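Local coordinates for prophage MuSo2, 43 kDa tail protein (Shewanella oneidensis, PDB 3CDD), which probably serves as a structural baseplate component of a Mu-like phage tail, related to the GpP baseplate assembly protein, at residues Gln145-Glu150 / Ala160-Gln165; Asn116-Gln121 / Thr138-Pro143. All blocks are in the same frame, centred on the assembly; numbering follows the deposited sequence.

Contact 1: residues Gln145-Glu150 / Ala160-Gln165; sequences QRIQIE and ARLAKQ
Arg161 reaches from helix 155-164 to the end of strand 144-148 and the loop beyond it, where it meets Gln148 and Glu150. From CB its chain leaves between the backbone N and the carbonyl carbon (chi1 58°) and then runs straight through CG and CD to NE, which carries the guanidinium across to the chain facing it. CD passes 3.8 Å from Glu150 OE2, and NE lies 3.1 Å from that same oxygen in a salt bridge. CZ is 3.2 Å from OE2, which stands over one face of the guanidinium, off toward the rim, so the attraction is of charges alone; a second salt bridge joins NE to Glu153. At the edge, NH2 gives a weak, bent hydrogen bond to Gln148 O (2.8 Å, 129°). NH1 makes a long, weak bond to a water that also accepts from Gln148 N at 3.2 Å. In this gp44-like second domain, of the phage-barrel clan, strand 146-148 and helix 160-164 run roughly antiparallel, 148° between their directions, and strand 113-115 flanks strand 144-148. Next along the helix the contact turns apolar: Ile147 CD1 presses tightly on Leu162 CD2 at 3.5 Å. Leu158 also packs on Ile147, while Leu119 and Ile122 of helix 119-127 meet Leu162.

Contact 2: residues Asn116-Gln121 / Thr138-Pro143; sequences NQTLTQ and TDVGEP
Thr118 and Pro143 bring the two backbones close, their CA atoms 3.9 Å apart, where the lead-in to helix 119-127 passes the irregular loop 138-143 in nearly the opposite direction (160°). No direct hydrogen bond crosses between them. Instead one water joins them, accepting from Leu119 N at 3.0 Å and donating to Val140 O, so the N-H of the first helical turn is tied to the loop through solvent. Val140 makes the loop's chief apolar contact. Its CG1 lies 3.3 Å from Thr120 OG1, with the two side chains crossing at about a right angle, and its CG2 rests 4.0 Å from Thr118 CB. Deeper in, the CB atoms of Leu119 and Val140 touch; Ile180 of strand 178-181 packs against both residues.

The helix start is a capping box. Thr118 OG1, placed between its backbone N and carbonyl carbon (chi1 63°), accepts from Gln121 N along a nearly straight bond (167°), while Gln121 OE1 takes the N-H of Thr118 at 2.9 Å, in the carbonyl plane. That pairing leaves Thr118 CG2 to lean on the loop, 3.9 Å from Pro143 CA. The proline ring meets backbone too, with CB against Asn116 O. In the loop, Asp139 OD1 accepts from Gly141 N in an Asx turn, met from above the carboxylate plane. Arg166 binds the carbonyls of Glu142 and Pro143, and Arg182 NH1 is hydrogen-bonded to Thr138 OG1 and to Asp139 O.

Both contacts belong to the same gp44-like second domain, their centres about 11 Å apart, and contact 2 closes along the chain before contact 1 opens. Contact 1 is partly buried, with Ile147 and Leu162 in the interior and charged groups toward its outer end; contact 2 is a surface contact in which Leu119 alone is buried. The two share a hydrophobic join: Leu119 CD1 of helix 119-127 packs on Leu162 CB of helix 155-164, at 3.6 Å. A probable backbone hydrogen bond from Asn116 N to Gln145 O also couples them. In contact 1 an arginine reaches from helix to strand end and following loop; in contact 2 water and van der Waals contacts of Val140 and Pro143 join loop to helix start, which capping bonds order internally.

Contact 1: residues Gln145-Glu150 / Ala160-Gln165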
loop_
_atom_site.group_PDB
_atom_site.type_symbol
_atom_site.label_atom_id
_atom_site.label_comp_id
_atom_site.label_asym_id
_atom_site.label_seq_id
_atom_site.Cartn_x
_atom_site.Cartn_y
_atom_site.Cartn_z
ATOM N N GLN A 145 -8.966 13.081 -37.166
ATOM C CA GLN A 145 -9.198 14.428 -37.693
ATOM C C GLN A 145 -8.527 15.509 -36.843
ATOM O O GLN A 145 -7.769 16.319 -37.366
ATOM C CB GLN A 145 -10.679 14.740 -37.881
ATOM C CG GLN A 145 -10.876 15.887 -38.873
ATOM C CD GLN A 145 -11.853 16.920 -38.390
ATOM O OE1 GLN A 145 -12.939 16.583 -37.918
ATOM N NE2 GLN A 145 -11.481 18.202 -38.517
ATOM N N ARG A 146 -8.796 15.507 -35.539
ATOM C CA ARG A 146 -8.207 16.481 -34.627
ATOM C C ARG A 146 -8.029 15.923 -33.224
ATOM O O ARG A 146 -8.992 15.479 -32.590
ATOM C CB ARG A 146 -9.018 17.778 -34.577
ATOM C CG ARG A 146 -8.331 18.879 -33.781
ATOM C CD ARG A 146 -9.116 20.174 -33.812
ATOM N NE ARG A 146 -10.248 20.161 -32.890
ATOM C CZ ARG A 146 -10.817 21.255 -32.381
ATOM N NH1 ARG A 146 -10.360 22.476 -32.682
ATOM N NH2 ARG A 146 -11.855 21.132 -31.559
ATOM N N ILE A 147 -6.778 15.970 -32.765
ATOM C CA ILE A 147 -6.344 15.469 -31.457
ATOM C C ILE A 147 -5.676 16.608 -30.699
ATOM O O ILE A 147 -4.714 17.196 -31.177
ATOM C CB ILE A 147 -5.315 14.299 -31.605
ATOM C CG1 ILE A 147 -5.928 13.101 -32.340
ATOM C CG2 ILE A 147 -4.669 13.899 -30.243
ATOM C CD1 ILE A 147 -7.090 12.440 -31.629
ATOM N N GLN A 148 -6.197 16.924 -29.524
ATOM C CA GLN A 148 -5.562 17.913 -28.675
ATOM C C GLN A 148 -4.800 17.300 -27.500
ATOM O O GLN A 148 -5.321 16.442 -26.781
ATOM C CB GLN A 148 -6.586 18.919 -28.179
ATOM C CG GLN A 148 -6.523 20.214 -28.940
ATOM C CD GLN A 148 -7.830 20.967 -28.909
ATOM O OE1 GLN A 148 -8.903 20.388 -29.095
ATOM N NE2 GLN A 148 -7.749 22.268 -28.688
ATOM N N ILE A 149 -3.560 17.748 -27.321
ATOM C CA ILE A 149 -2.761 17.340 -26.174
ATOM C C ILE A 149 -3.424 17.831 -24.895
ATOM O O ILE A 149 -3.618 19.027 -24.721
ATOM C CB ILE A 149 -1.325 17.921 -26.223
ATOM C CG1 ILE A 149 -0.705 17.813 -27.625
ATOM C CG2 ILE A 149 -0.455 17.301 -25.113
ATOM C CD1 ILE A 149 -0.752 16.438 -28.230
ATOM N N GLU A 150 -3.775 16.904 -24.005
ATOM C CA GLU A 150 -4.264 17.271 -22.681
ATOM C C GLU A 150 -3.117 17.906 -21.887
ATOM O O GLU A 150 -1.941 17.715 -22.219
ATOM C CB GLU A 150 -4.857 16.058 -21.961
ATOM C CG GLU A 150 -6.254 15.680 -22.460
ATOM C CD GLU A 150 -6.552 14.187 -22.346
ATOM O OE1 GLU A 150 -6.319 13.605 -21.259
ATOM O OE2 GLU A 150 -7.036 13.593 -23.343
ATOM N N ALA A 160 -1.126 5.879 -26.140
ATOM C CA ALA A 160 -1.922 4.775 -25.619
ATOM C C ALA A 160 -3.423 5.029 -25.822
ATOM O O ALA A 160 -4.143 4.125 -26.244
ATOM C CB ALA A 160 -1.583 4.492 -24.133
ATOM N N ARG A 161 -3.891 6.250 -25.568
ATOM C CA ARG A 161 -5.308 6.551 -25.825
ATOM C C ARG A 161 -5.688 6.478 -27.320
ATOM O O ARG A 161 -6.718 5.906 -27.683
ATOM C CB ARG A 161 -5.797 7.839 -25.147
ATOM C CG ARG A 161 -5.075 9.147 -25.474
ATOM C CD ARG A 161 -5.897 10.311 -24.878
ATOM N NE ARG A 161 -5.323 11.652 -25.036
ATOM C CZ ARG A 161 -5.645 12.504 -26.010
ATOM N NH1 ARG A 161 -6.525 12.157 -26.950
ATOM N NH2 ARG A 161 -5.092 13.716 -26.050
ATOM N N LEU A 162 -4.832 7.004 -28.178
ATOM C CA LEU A 162 -5.006 6.843 -29.625
ATOM C C LEU A 162 -5.029 5.361 -30.041
ATOM O O LEU A 162 -5.914 4.937 -30.797
ATOM C CB LEU A 162 -3.904 7.601 -30.381
ATOM C CG LEU A 162 -3.791 9.122 -30.161
ATOM C CD1 LEU A 162 -2.628 9.684 -30.984
ATOM C CD2 LEU A 162 -5.068 9.870 -30.498
ATOM N N ALA A 163 -4.049 4.593 -29.548
ATOM C CA ALA A 163 -3.942 3.158 -29.822
ATOM C C ALA A 163 -5.262 2.434 -29.542
ATOM O O ALA A 163 -5.673 1.537 -30.287
ATOM C CB ALA A 163 -2.813 2.540 -28.991
ATOM N N LYS A 164 -5.918 2.848 -28.464
ATOM C CA LYS A 164 -7.112 2.187 -27.969
ATOM C C LYS A 164 -8.294 2.435 -28.920
ATOM O O LYS A 164 -9.203 1.619 -29.023
ATOM C CB LYS A 164 -7.420 2.724 -26.571
ATOM C CG LYS A 164 -7.892 1.697 -25.584
ATOM C CD LYS A 164 -8.366 2.367 -24.286
ATOM C CE LYS A 164 -9.834 1.997 -23.982
ATOM N NZ LYS A 164 -10.283 2.402 -22.609
ATOM N N GLN A 165 -8.275 3.573 -29.606
ATOM C CA GLN A 165 -9.300 3.924 -30.587
ATOM C C GLN A 165 -9.023 3.305 -31.962
ATOM O O GLN A 165 -9.797 3.511 -32.896
ATOM C CB GLN A 165 -9.410 5.457 -30.721
ATOM C CG GLN A 165 -9.815 6.188 -29.447
ATOM C CD GLN A 165 -9.624 7.692 -29.537
ATOM O OE1 GLN A 165 -8.780 8.266 -28.848
ATOM N NE2 GLN A 165 -10.404 8.336 -30.388
HETATM O O HOH W 1 -8.169 15.077 -27.847
#

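Contact 2: residues Asn116-Gln121 / Thr138-Pro143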
loop_
_atom_site.group_PDB
_atom_site.type_symbol
_atom_site.label_atom_id
_atom_site.label_comp_id
_atom_site.label_asym_id
_atom_site.label_seq_id
_atom_site.Cartn_x
_atom_site.Cartn_y
_atom_site.Cartn_z
ATOM N N ASN A 116 -5.455 15.563 -38.811
ATOM C CA ASN A 116 -5.559 14.569 -39.893
ATOM C C ASN A 116 -4.341 13.646 -39.964
ATOM O O ASN A 116 -3.864 13.288 -41.042
ATOM C CB ASN A 116 -5.843 15.264 -41.238
ATOM C CG ASN A 116 -7.133 16.057 -41.210
ATOM O OD1 ASN A 116 -8.192 15.514 -40.889
ATOM N ND2 ASN A 116 -7.062 17.348 -41.553
ATOM N N GLN A 117 -3.854 13.269 -38.784
ATOM C CA GLN A 117 -2.668 12.445 -38.643
ATOM C C GLN A 117 -3.056 11.052 -38.194
ATOM O O GLN A 117 -3.967 10.880 -37.376
ATOM C CB GLN A 117 -1.724 13.057 -37.598
ATOM C CG GLN A 117 -1.249 14.478 -37.908
ATOM C CD GLN A 117 -0.415 14.540 -39.171
ATOM O OE1 GLN A 117 0.668 13.958 -39.234
ATOM N NE2 GLN A 117 -0.916 15.234 -40.190
ATOM N N THR A 118 -2.361 10.055 -38.730
ATOM C CA THR A 118 -2.462 8.707 -38.196
ATOM C C THR A 118 -1.722 8.591 -36.855
ATOM O O THR A 118 -0.951 9.486 -36.464
ATOM C CB THR A 118 -1.902 7.649 -39.177
ATOM O OG1 THR A 118 -0.502 7.878 -39.383
ATOM C CG2 THR A 118 -2.645 7.707 -40.513
ATOM N N LEU A 119 -1.981 7.485 -36.154
ATOM C CA LEU A 119 -1.257 7.131 -34.952
ATOM C C LEU A 119 0.247 7.123 -35.202
ATOM O O LEU A 119 1.031 7.570 -34.346
ATOM C CB LEU A 119 -1.715 5.749 -34.452
ATOM C CG LEU A 119 -1.015 5.111 -33.237
ATOM C CD1 LEU A 119 -1.146 5.989 -31.993
ATOM C CD2 LEU A 119 -1.523 3.690 -32.973
ATOM N N THR A 120 0.651 6.601 -36.355
ATOM C CA THR A 120 2.066 6.486 -36.688
ATOM C C THR A 120 2.708 7.858 -36.909
ATOM O O THR A 120 3.817 8.106 -36.431
ATOM C CB THR A 120 2.326 5.531 -37.903
ATOM O OG1 THR A 120 1.859 4.217 -37.584
ATOM C CG2 THR A 120 3.838 5.448 -38.253
ATOM N N GLN A 121 2.021 8.749 -37.616
ATOM C CA GLN A 121 2.547 10.099 -37.774
ATOM C C GLN A 121 2.666 10.818 -36.426
ATOM O O GLN A 121 3.674 11.483 -36.151
ATOM C CB GLN A 121 1.712 10.921 -38.760
ATOM C CG GLN A 121 1.839 10.469 -40.204
ATOM C CD GLN A 121 0.711 10.993 -41.057
ATOM O OE1 GLN A 121 -0.457 10.930 -40.665
ATOM N NE2 GLN A 121 1.052 11.527 -42.227
ATOM N N THR A 138 1.656 -3.369 -37.844
ATOM C CA THR A 138 0.231 -3.641 -37.980
ATOM C C THR A 138 -0.430 -2.454 -38.651
ATOM O O THR A 138 0.186 -1.394 -38.798
ATOM C CB THR A 138 -0.448 -3.934 -36.597
ATOM O OG1 THR A 138 -1.702 -4.596 -36.812
ATOM C CG2 THR A 138 -0.665 -2.644 -35.794
ATOM N N ASP A 139 -1.680 -2.638 -39.069
ATOM C CA ASP A 139 -2.437 -1.576 -39.705
ATOM C C ASP A 139 -2.955 -0.632 -38.621
ATOM O O ASP A 139 -3.685 -1.054 -37.722
ATOM C CB ASP A 139 -3.582 -2.183 -40.516
ATOM C CG ASP A 139 -4.341 -1.161 -41.318
ATOM O OD1 ASP A 139 -3.968 0.036 -41.319
ATOM O OD2 ASP A 139 -5.329 -1.572 -41.954
ATOM N N VAL A 140 -2.546 0.635 -38.692
ATOM C CA VAL A 140 -2.943 1.642 -37.687
ATOM C C VAL A 140 -4.275 2.315 -38.051
ATOM O O VAL A 140 -4.807 3.140 -37.288
ATOM C CB VAL A 140 -1.816 2.693 -37.392
ATOM C CG1 VAL A 140 -0.501 1.991 -37.052
ATOM C CG2 VAL A 140 -1.624 3.676 -38.555
ATOM N N GLY A 141 -4.800 1.958 -39.224
ATOM C CA GLY A 141 -6.106 2.437 -39.678
ATOM C C GLY A 141 -6.135 3.928 -39.956
ATOM O O GLY A 141 -5.104 4.541 -40.278
ATOM N N GLU A 142 -7.330 4.506 -39.819
ATOM C CA GLU A 142 -7.619 5.846 -40.323
ATOM C C GLU A 142 -6.855 6.923 -39.567
ATOM O O GLU A 142 -6.491 6.716 -38.410
ATOM C CB GLU A 142 -9.130 6.142 -40.256
ATOM C CG GLU A 142 -9.964 5.462 -41.331
ATOM C CD GLU A 142 -9.543 5.843 -42.740
ATOM O OE1 GLU A 142 -9.888 6.962 -43.202
ATOM O OE2 GLU A 142 -8.873 5.009 -43.389
ATOM N N PRO A 143 -6.603 8.076 -40.225
ATOM C CA PRO A 143 -6.117 9.261 -39.514
ATOM C C PRO A 143 -7.109 9.726 -38.436
ATOM O O PRO A 143 -8.288 9.362 -38.494
ATOM C CB PRO A 143 -6.002 10.321 -40.631
ATOM C CG PRO A 143 -6.853 9.794 -41.767
ATOM C CD PRO A 143 -6.702 8.306 -41.677
HETATM O O HOH W 2 -4.572 6.102 -36.900
#